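PDB 6JF1: lipoprotein from Streptococcus pneumoniae serotype 4, which binds methionine and probably hands it to the membrane components of an ABC importer. Local coordinates for residues Q67-T72 and I232-K237; Y85-N90 and D140-S145; D128-G133 and S195-V200. All blocks are in the same frame, centred on the assembly; numbering follows the deposited sequence.

Contact 2 lies at the cleft where the methionine is bound, with contacts 1 and 3 farther out in the two lobes. Contacts 1 and 2 touch, their centres 14 Å apart: Ile232 and Val234 pack on Leu88, and Asn69 ND2 comes within 3.9 Å of Phe87 CE1, so the strand behind contact 1 also backs a helix that reaches the ligand. Contact 3 belongs to the lobe of residues 140-145; its nearest atoms are about 6 Å from contact 2 without touching, and Val200 packs against the helix that Asp140 caps. Contacts 1 and 3 lie on opposite sides of the chain's centre, with centres 35 Å apart.

Contact 1: Q67-T72 and I232-K237; sequences QPNKAT and IIVAKK
Thr72 turns its methyl to strand 231-235, and van der Waals packing carries most of the contact: CG2 lies 4.2 Å from Ala235 CA and 4.3 Å from Val234 O. With CG2 anti to its own backbone N, the methyl projects from the helix while OG1 (chi1 -47°) stays beside that N. Val234 CG1 adds a looser touch on Asn69 OD1 at 4.4 Å. At the margin, the bent aliphatic chain of Lys236 passes the backbone of Thr72, its CD 3.3 Å from Thr72 O. No hydrogen bond spans the two segments; the side-chain polar atoms of Thr72 and Asn69 find their partners away from the strand. Thr72 OG1 donates to Pro68 O at 2.7 Å, tilted 26° from the carbonyl plane, and Thr72 N reaches the same oxygen from the opposite face. Asn80 ND2 bonds both Thr72 OG1 and Asn69 OD1, and Gln83 accepts from Asn69 ND2, which ties the helix to strand 79-84, the antiparallel neighbour of strand 231-235. The short axes of helix 68-72 and of the strand segment approach to 9.4 Å at 35°. The helix belongs to the beta-alpha-beta crossover from strand 56-62 to strand 79-84, laid on the mixed sheet of one lobe of a bilobal substrate-binding protein.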
loop_
_atom_site.group_PDB
_atom_site.type_symbol
_atom_site.label_atom_id
_atom_site.label_comp_id
_atom_site.label_asym_id
_atom_site.label_seq_id
_atom_site.Cartn_x
_atom_site.Cartn_y
_atom_site.Cartn_z
ATOM N N GLN A 67 5.915 -4.862 9.413
ATOM C CA GLN A 67 5.656 -6.003 10.321
ATOM C C GLN A 67 4.994 -7.204 9.634
ATOM O O GLN A 67 5.291 -8.301 10.037
ATOM C CB GLN A 67 4.782 -5.613 11.517
ATOM C CG GLN A 67 5.387 -4.521 12.396
ATOM C CD GLN A 67 6.637 -5.005 13.086
ATOM O OE1 GLN A 67 6.624 -5.997 13.814
ATOM N NE2 GLN A 67 7.739 -4.310 12.844
ATOM N N PRO A 68 4.046 -7.015 8.670
ATOM C CA PRO A 68 3.260 -8.244 8.258
ATOM C C PRO A 68 4.041 -9.426 7.652
ATOM O O PRO A 68 3.647 -10.606 7.839
ATOM C CB PRO A 68 2.186 -7.728 7.286
ATOM C CG PRO A 68 1.959 -6.290 7.747
ATOM C CD PRO A 68 3.322 -5.810 8.222
ATOM N N ASN A 69 5.092 -9.134 6.900
ATOM C CA ASN A 69 5.878 -10.171 6.225
ATOM C C ASN A 69 6.629 -10.966 7.298
ATOM O O ASN A 69 6.705 -12.189 7.232
ATOM C CB ASN A 69 6.893 -9.557 5.236
ATOM C CG ASN A 69 6.284 -9.344 3.867
ATOM O OD1 ASN A 69 5.319 -9.997 3.516
ATOM N ND2 ASN A 69 6.785 -8.384 3.122
ATOM N N LYS A 70 7.183 -10.243 8.274
ATOM C CA LYS A 70 7.840 -10.892 9.438
ATOM C C LYS A 70 6.849 -11.814 10.162
ATOM O O LYS A 70 7.205 -12.930 10.519
ATOM C CB LYS A 70 8.419 -9.863 10.413
ATOM C CG LYS A 70 9.139 -10.458 11.620
ATOM C CD LYS A 70 10.198 -9.554 12.224
ATOM C CE LYS A 70 9.584 -8.351 12.910
ATOM N N ALA A 71 5.630 -11.341 10.426
ATOM C CA ALA A 71 4.584 -12.189 11.070
ATOM C C ALA A 71 4.353 -13.476 10.273
ATOM O O ALA A 71 4.150 -14.568 10.854
ATOM C CB ALA A 71 3.297 -11.424 11.217
ATOM N N THR A 72 4.410 -13.361 8.949
ATOM C CA THR A 72 4.151 -14.499 8.080
ATOM C C THR A 72 5.344 -15.478 8.100
ATOM O O THR A 72 5.160 -16.715 8.179
ATOM C CB THR A 72 3.773 -14.006 6.674
ATOM O OG1 THR A 72 2.799 -12.961 6.808
ATOM C CG2 THR A 72 3.261 -15.106 5.777
ATOM N N ILE A 232 -1.171 -8.125 -3.605
ATOM C CA ILE A 232 -1.100 -9.566 -3.614
ATOM C C ILE A 232 -1.500 -10.127 -2.233
ATOM O O ILE A 232 -1.391 -9.438 -1.156
ATOM C CB ILE A 232 0.331 -10.039 -4.004
ATOM C CG1 ILE A 232 1.429 -9.350 -3.174
ATOM C CG2 ILE A 232 0.591 -9.845 -5.506
ATOM C CD1 ILE A 232 2.865 -9.879 -3.424
ATOM N N ILE A 233 -1.883 -11.410 -2.259
ATOM C CA ILE A 233 -1.992 -12.210 -1.067
ATOM C C ILE A 233 -0.720 -13.057 -1.014
ATOM O O ILE A 233 -0.297 -13.633 -2.039
ATOM C CB ILE A 233 -3.214 -13.157 -1.098
ATOM C CG1 ILE A 233 -4.530 -12.453 -1.467
ATOM C CG2 ILE A 233 -3.329 -13.885 0.238
ATOM C CD1 ILE A 233 -4.926 -11.393 -0.497
ATOM N N VAL A 234 -0.168 -13.191 0.186
ATOM C CA VAL A 234 1.148 -13.784 0.325
ATOM C C VAL A 234 1.131 -14.847 1.433
ATOM O O VAL A 234 0.531 -14.640 2.483
ATOM C CB VAL A 234 2.181 -12.675 0.618
ATOM C CG1 VAL A 234 3.501 -13.225 1.117
ATOM C CG2 VAL A 234 2.423 -11.798 -0.591
ATOM N N ALA A 235 1.871 -15.945 1.210
ATOM C CA ALA A 235 2.057 -17.003 2.177
ATOM C C ALA A 235 3.537 -17.418 2.204
ATOM O O ALA A 235 4.306 -17.045 1.331
ATOM C CB ALA A 235 1.175 -18.206 1.836
ATOM N N LYS A 236 3.909 -18.260 3.167
ATOM C CA LYS A 236 5.201 -18.980 3.079
ATOM C C LYS A 236 5.197 -19.960 1.904
ATOM O O LYS A 236 4.189 -20.584 1.597
ATOM C CB LYS A 236 5.465 -19.787 4.346
ATOM C CG LYS A 236 5.728 -18.928 5.579
ATOM C CD LYS A 236 5.538 -19.718 6.862
ATOM C CE LYS A 236 6.532 -20.836 7.074
ATOM N NZ LYS A 236 6.522 -21.248 8.500
ATOM N N LYS A 237 6.377 -20.137 1.336
ATOM C CA LYS A 237 6.567 -20.975 0.138
ATOM C C LYS A 237 5.993 -22.378 0.358
ATOM O O LYS A 237 5.464 -22.924 -0.580
ATOM C CB LYS A 237 8.049 -21.015 -0.279
ATOM C CG LYS A 237 8.317 -21.528 -1.691
ATOM C CD LYS A 237 9.599 -21.027 -2.329
#

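Contact 2: Y85-N90 and D140-S145. With ZN (zinc ion), chain H; ZN (zinc ion), chain G; MET (methionine), chain B.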
loop_
_atom_site.group_PDB
_atom_site.type_symbol
_atom_site.label_atom_id
_atom_site.label_comp_id
_atom_site.label_asym_id
_atom_site.label_seq_id
_atom_site.Cartn_x
_atom_site.Cartn_y
_atom_site.Cartn_z
ATOM N N TYR A 85 3.876 -6.366 -5.461
ATOM C CA TYR A 85 4.979 -7.307 -5.859
ATOM C C TYR A 85 6.368 -6.701 -5.579
ATOM O O TYR A 85 7.292 -7.387 -5.133
ATOM C CB TYR A 85 4.873 -7.626 -7.355
ATOM C CG TYR A 85 3.912 -8.731 -7.737
ATOM C CD1 TYR A 85 4.254 -10.084 -7.587
ATOM C CD2 TYR A 85 2.683 -8.423 -8.310
ATOM C CE1 TYR A 85 3.387 -11.094 -8.002
ATOM C CE2 TYR A 85 1.805 -9.423 -8.732
ATOM C CZ TYR A 85 2.159 -10.760 -8.560
ATOM O OH TYR A 85 1.308 -11.729 -9.010
ATOM N N ASN A 86 6.560 -5.426 -5.882
ATOM C CA ASN A 86 7.918 -4.853 -5.714
ATOM C C ASN A 86 8.330 -4.843 -4.244
ATOM O O ASN A 86 9.491 -5.136 -3.917
ATOM C CB ASN A 86 8.010 -3.417 -6.206
ATOM C CG ASN A 86 8.282 -3.348 -7.694
ATOM O OD1 ASN A 86 8.574 -4.367 -8.337
ATOM N ND2 ASN A 86 8.186 -2.153 -8.242
ATOM N N PHE A 87 7.386 -4.465 -3.378
ATOM C CA PHE A 87 7.665 -4.442 -1.959
ATOM C C PHE A 87 8.054 -5.856 -1.520
ATOM O O PHE A 87 9.002 -6.028 -0.721
ATOM C CB PHE A 87 6.449 -3.941 -1.151
ATOM C CG PHE A 87 6.760 -3.717 0.305
ATOM C CD1 PHE A 87 6.654 -4.759 1.224
ATOM C CD2 PHE A 87 7.188 -2.466 0.758
ATOM C CE1 PHE A 87 6.963 -4.558 2.559
ATOM C CE2 PHE A 87 7.518 -2.281 2.095
ATOM C CZ PHE A 87 7.378 -3.317 3.006
ATOM N N LEU A 88 7.289 -6.862 -1.980
ATOM C CA LEU A 88 7.539 -8.277 -1.572
ATOM C C LEU A 88 8.935 -8.745 -2.021
ATOM O O LEU A 88 9.709 -9.297 -1.223
ATOM C CB LEU A 88 6.480 -9.226 -2.165
ATOM C CG LEU A 88 6.800 -10.707 -1.898
ATOM C CD1 LEU A 88 6.901 -10.982 -0.380
ATOM C CD2 LEU A 88 5.762 -11.624 -2.538
ATOM N N ASN A 89 9.203 -8.577 -3.316
ATOM C CA ASN A 89 10.501 -8.960 -3.908
ATOM C C ASN A 89 11.630 -8.306 -3.111
ATOM O O ASN A 89 12.584 -8.960 -2.746
ATOM C CB ASN A 89 10.567 -8.598 -5.394
ATOM C CG ASN A 89 9.610 -9.435 -6.236
ATOM O OD1 ASN A 89 9.410 -10.626 -5.978
ATOM N ND2 ASN A 89 8.987 -8.826 -7.235
ATOM N N ASN A 90 11.500 -7.026 -2.827
ATOM C CA ASN A 90 12.546 -6.336 -2.109
ATOM C C ASN A 90 12.702 -6.885 -0.673
ATOM O O ASN A 90 13.837 -7.064 -0.176
ATOM C CB ASN A 90 12.303 -4.827 -2.109
ATOM C CG ASN A 90 13.403 -4.079 -1.388
ATOM O OD1 ASN A 90 14.465 -3.867 -1.966
ATOM N ND2 ASN A 90 13.173 -3.711 -0.134
ATOM N N ASP A 140 10.608 3.512 2.640
ATOM C CA ASP A 140 11.042 2.115 2.312
ATOM C C ASP A 140 11.452 2.072 0.832
ATOM O O ASP A 140 10.846 2.754 0.022
ATOM C CB ASP A 140 9.916 1.124 2.648
ATOM C CG ASP A 140 8.689 1.445 1.803
ATOM O OD1 ASP A 140 8.029 2.494 2.104
ATOM O OD2 ASP A 140 8.461 0.698 0.787
ATOM N N ALA A 141 12.440 1.254 0.451
ATOM C CA ALA A 141 13.095 1.372 -0.865
ATOM C C ALA A 141 12.089 1.449 -2.025
ATOM O O ALA A 141 12.279 2.275 -2.914
ATOM C CB ALA A 141 14.058 0.222 -1.068
ATOM N N THR A 142 11.031 0.602 -2.053
ATOM C CA THR A 142 10.249 0.491 -3.300
ATOM C C THR A 142 9.248 1.642 -3.378
ATOM O O THR A 142 9.024 2.156 -4.450
ATOM C CB THR A 142 9.596 -0.889 -3.515
ATOM O OG1 THR A 142 8.653 -1.082 -2.464
ATOM C CG2 THR A 142 10.636 -1.993 -3.580
ATOM N N ASN A 143 8.665 2.057 -2.248
ATOM C CA ASN A 143 7.693 3.159 -2.289
ATOM C C ASN A 143 8.434 4.509 -2.317
ATOM O O ASN A 143 7.959 5.467 -2.904
ATOM C CB ASN A 143 6.668 3.052 -1.148
ATOM C CG ASN A 143 5.761 1.862 -1.375
ATOM O OD1 ASN A 143 5.009 1.828 -2.352
ATOM N ND2 ASN A 143 5.858 0.872 -0.507
ATOM N N GLU A 144 9.617 4.572 -1.728
ATOM C CA GLU A 144 10.471 5.754 -1.909
ATOM C C GLU A 144 10.781 5.983 -3.402
ATOM O O GLU A 144 10.616 7.102 -3.946
ATOM C CB GLU A 144 11.774 5.569 -1.130
ATOM C CG GLU A 144 12.672 6.779 -1.216
ATOM C CD GLU A 144 13.953 6.570 -0.404
ATOM O OE1 GLU A 144 13.952 5.768 0.544
ATOM O OE2 GLU A 144 14.964 7.171 -0.764
ATOM N N SER A 145 11.262 4.931 -4.055
ATOM C CA SER A 145 11.561 4.954 -5.478
ATOM C C SER A 145 10.326 5.383 -6.283
ATOM O O SER A 145 10.394 6.246 -7.174
ATOM C CB SER A 145 12.055 3.595 -5.947
ATOM O OG SER A 145 12.383 3.646 -7.323
HETATM ZN ZN ZN H . 16.233 7.256 0.880
HETATM ZN ZN ZN G . 14.649 5.238 2.497
HETATM N N MET B . -1.443 -0.885 -0.823
HETATM C CA MET B . -0.085 -0.243 -1.009
HETATM C C MET B . -0.022 0.322 -2.429
HETATM O O MET B . 0.510 1.431 -2.632
HETATM C CB MET B . 1.040 -1.274 -0.834
HETATM C CG MET B . 2.424 -0.620 -0.627
HETATM S SD MET B . 3.713 -1.883 -0.425
HETATM C CE MET B . 3.523 -2.306 1.315
HETATM O OXT MET B . -0.571 -0.323 -3.368
HETATM O O HOH W 1 16.795 5.458 1.382
HETATM O O HOH W 2 15.216 3.792 1.222
#
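Asp140 OD2 is gripped by two N-H groups of Asn143 and meets the ring of Phe87 across the contact. Asn143 ND2 donates at 2.9 Å (N-H...O 142°) to the syn side of the carboxylate, and the backbone N of Asn143 adds a weaker bond at 3.3 Å, which makes Asp140 the N-cap of the helix beginning at Ala141. Its chi1 of 62° places CG between the backbone N and the carbonyl carbon, with OD2 turned over the first helical turn. The same oxygen lies at the ring edge, 3.4 Å from Phe87 CE2, with ring and carboxylate planes 60° apart. The bound methionine uses both segments: its CE sits 3.6 Å above one face of the ring, offset toward the rim, and its SD is 3.5 Å from Asn143 ND2. His84 and Asn202 both donate to Asn143 OD1 and fix the rotation of the amide. This is the Venus-flytrap cleft of substrate-binding proteins, in which here each lobe brings the N-terminal part of a helix to the ligand. Farther along the interface, Thr142 CG2 wedges between Asn86 and Asn90, 3.6 Å from Asn90 CB, while Thr142 OG1 rests against Phe87 CA. On the side of the helix turned from Phe87, Glu144 bridges two zinc ions, OE2 holding one at 2.1 Å and OE1 the other at 2.1 Å, with OE1 also making a longer bond to the zinc on OE2; Glu183, the backbone O of Asn139 and waters add ligands.

Contact 3: D128-G133 and S195-V200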
loop_
_atom_site.group_PDB
_atom_site.type_symbol
_atom_site.label_atom_id
_atom_site.label_comp_id
_atom_site.label_asym_id
_atom_site.label_seq_id
_atom_site.Cartn_x
_atom_site.Cartn_y
_atom_site.Cartn_z
ATOM N N ASP A 128 2.284 25.305 -8.557
ATOM C CA ASP A 128 2.161 26.253 -7.449
ATOM C C ASP A 128 2.999 25.823 -6.238
ATOM O O ASP A 128 3.129 26.607 -5.274
ATOM C CB ASP A 128 0.698 26.464 -7.042
ATOM C CG ASP A 128 -0.201 26.966 -8.166
ATOM O OD1 ASP A 128 0.306 27.173 -9.294
ATOM O OD2 ASP A 128 -1.403 27.158 -7.902
ATOM N N ILE A 129 3.553 24.607 -6.226
ATOM C CA ILE A 129 4.415 24.262 -5.082
ATOM C C ILE A 129 5.521 25.331 -5.051
ATOM O O ILE A 129 6.084 25.656 -6.084
ATOM C CB ILE A 129 4.953 22.809 -5.144
ATOM C CG1 ILE A 129 3.845 21.768 -4.959
ATOM C CG2 ILE A 129 6.064 22.599 -4.125
ATOM C CD1 ILE A 129 4.065 20.479 -5.727
ATOM N N PRO A 130 5.776 25.929 -3.887
ATOM C CA PRO A 130 6.783 26.976 -3.875
ATOM C C PRO A 130 8.233 26.472 -3.916
ATOM O O PRO A 130 8.563 25.388 -3.420
ATOM C CB PRO A 130 6.586 27.698 -2.533
ATOM C CG PRO A 130 5.958 26.656 -1.655
ATOM C CD PRO A 130 5.086 25.856 -2.599
ATOM N N ALA A 131 9.077 27.320 -4.492
ATOM C CA ALA A 131 10.487 27.251 -4.333
ATOM C C ALA A 131 10.809 27.095 -2.844
ATOM O O ALA A 131 10.166 27.710 -2.015
ATOM C CB ALA A 131 11.106 28.501 -4.902
ATOM N N ASN A 132 11.784 26.241 -2.535
ATOM C CA ASN A 132 12.211 25.959 -1.144
ATOM C C ASN A 132 11.156 25.131 -0.389
ATOM O O ASN A 132 11.315 24.868 0.828
ATOM C CB ASN A 132 12.537 27.233 -0.357
ATOM C CG ASN A 132 13.570 28.106 -1.042
ATOM O OD1 ASN A 132 14.503 27.615 -1.667
ATOM N ND2 ASN A 132 13.406 29.410 -0.932
ATOM N N GLY A 133 10.077 24.734 -1.071
ATOM C CA GLY A 133 9.074 23.841 -0.443
ATOM C C GLY A 133 9.637 22.487 0.017
ATOM O O GLY A 133 10.770 22.068 -0.320
ATOM N N SER A 195 1.927 19.970 7.803
ATOM C CA SER A 195 3.104 20.834 7.965
ATOM C C SER A 195 4.120 20.724 6.812
ATOM O O SER A 195 5.299 21.078 6.989
ATOM C CB SER A 195 3.740 20.596 9.307
ATOM O OG SER A 195 4.543 19.428 9.268
ATOM N N VAL A 196 3.728 20.214 5.645
ATOM C CA VAL A 196 4.628 20.250 4.492
ATOM C C VAL A 196 3.846 20.824 3.313
ATOM O O VAL A 196 2.648 21.073 3.423
ATOM C CB VAL A 196 5.278 18.885 4.169
ATOM C CG1 VAL A 196 6.081 18.352 5.343
ATOM C CG2 VAL A 196 4.274 17.837 3.684
ATOM N N ASP A 197 4.522 20.982 2.188
ATOM C CA ASP A 197 3.910 21.577 1.005
ATOM C C ASP A 197 3.099 20.545 0.199
ATOM O O ASP A 197 2.048 20.874 -0.388
ATOM C CB ASP A 197 4.974 22.364 0.221
ATOM C CG ASP A 197 5.443 23.557 1.037
ATOM O OD1 ASP A 197 4.583 24.435 1.296
ATOM O OD2 ASP A 197 6.619 23.552 1.500
ATOM N N ALA A 198 3.624 19.322 0.133
ATOM C CA ALA A 198 2.990 18.195 -0.552
ATOM C C ALA A 198 3.570 16.901 0.038
ATOM O O ALA A 198 4.618 16.954 0.684
ATOM C CB ALA A 198 3.202 18.272 -2.059
ATOM N N ALA A 199 2.882 15.775 -0.185
ATOM C CA ALA A 199 3.337 14.410 0.282
ATOM C C ALA A 199 2.877 13.350 -0.718
ATOM O O ALA A 199 1.758 13.437 -1.268
ATOM C CB ALA A 199 2.802 14.073 1.680
ATOM N N VAL A 200 3.721 12.354 -0.934
ATOM C CA VAL A 200 3.279 11.152 -1.650
ATOM C C VAL A 200 2.740 10.162 -0.615
ATOM O O VAL A 200 3.416 9.864 0.415
ATOM C CB VAL A 200 4.388 10.566 -2.542
ATOM C CG1 VAL A 200 3.937 9.292 -3.270
ATOM C CG2 VAL A 200 4.870 11.626 -3.540
#
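Asp197 presses its carboxylate against the turn Pro130-Gly133. OD2 comes to 3.1 Å from Gly133 CA, a close fit on the glycine backbone, and OD1 passes 3.9 Å from Pro130 CG. Nearer the backbone of Asp197 and on to Ala198 the contact turns apolar: Ile129 CD1 meets Ala198 CB at 4.4 Å, and Ile129 CG2 reaches the Asp197 side chain at CB, 4.5 Å away. The carboxylate is aimed by a chi1 of -66°, which sets CG beside the backbone N and opposite the carbonyl carbon. One step out, Glu134 N donates to OD2, so the first residue of strand 134-138 is tied to the same oxygen that lies against Gly133. Tyr123 OH is hydrogen-bonded to OD1, to which Lys122 adds a long, weak ion pair. The loop keeps its own shape as a type II beta turn, closed by Gly133 N on Pro130 O at 2.9 Å. Backbone bonds of Asp197 with Glu134 and of Ala198 with Ala136 then line up the two strands that continue from here. The contact thus marks the start of a parallel strand pair, 134-138 beside 198-201, in the mixed sheet of the second lobe, away from the methionine and zinc sites.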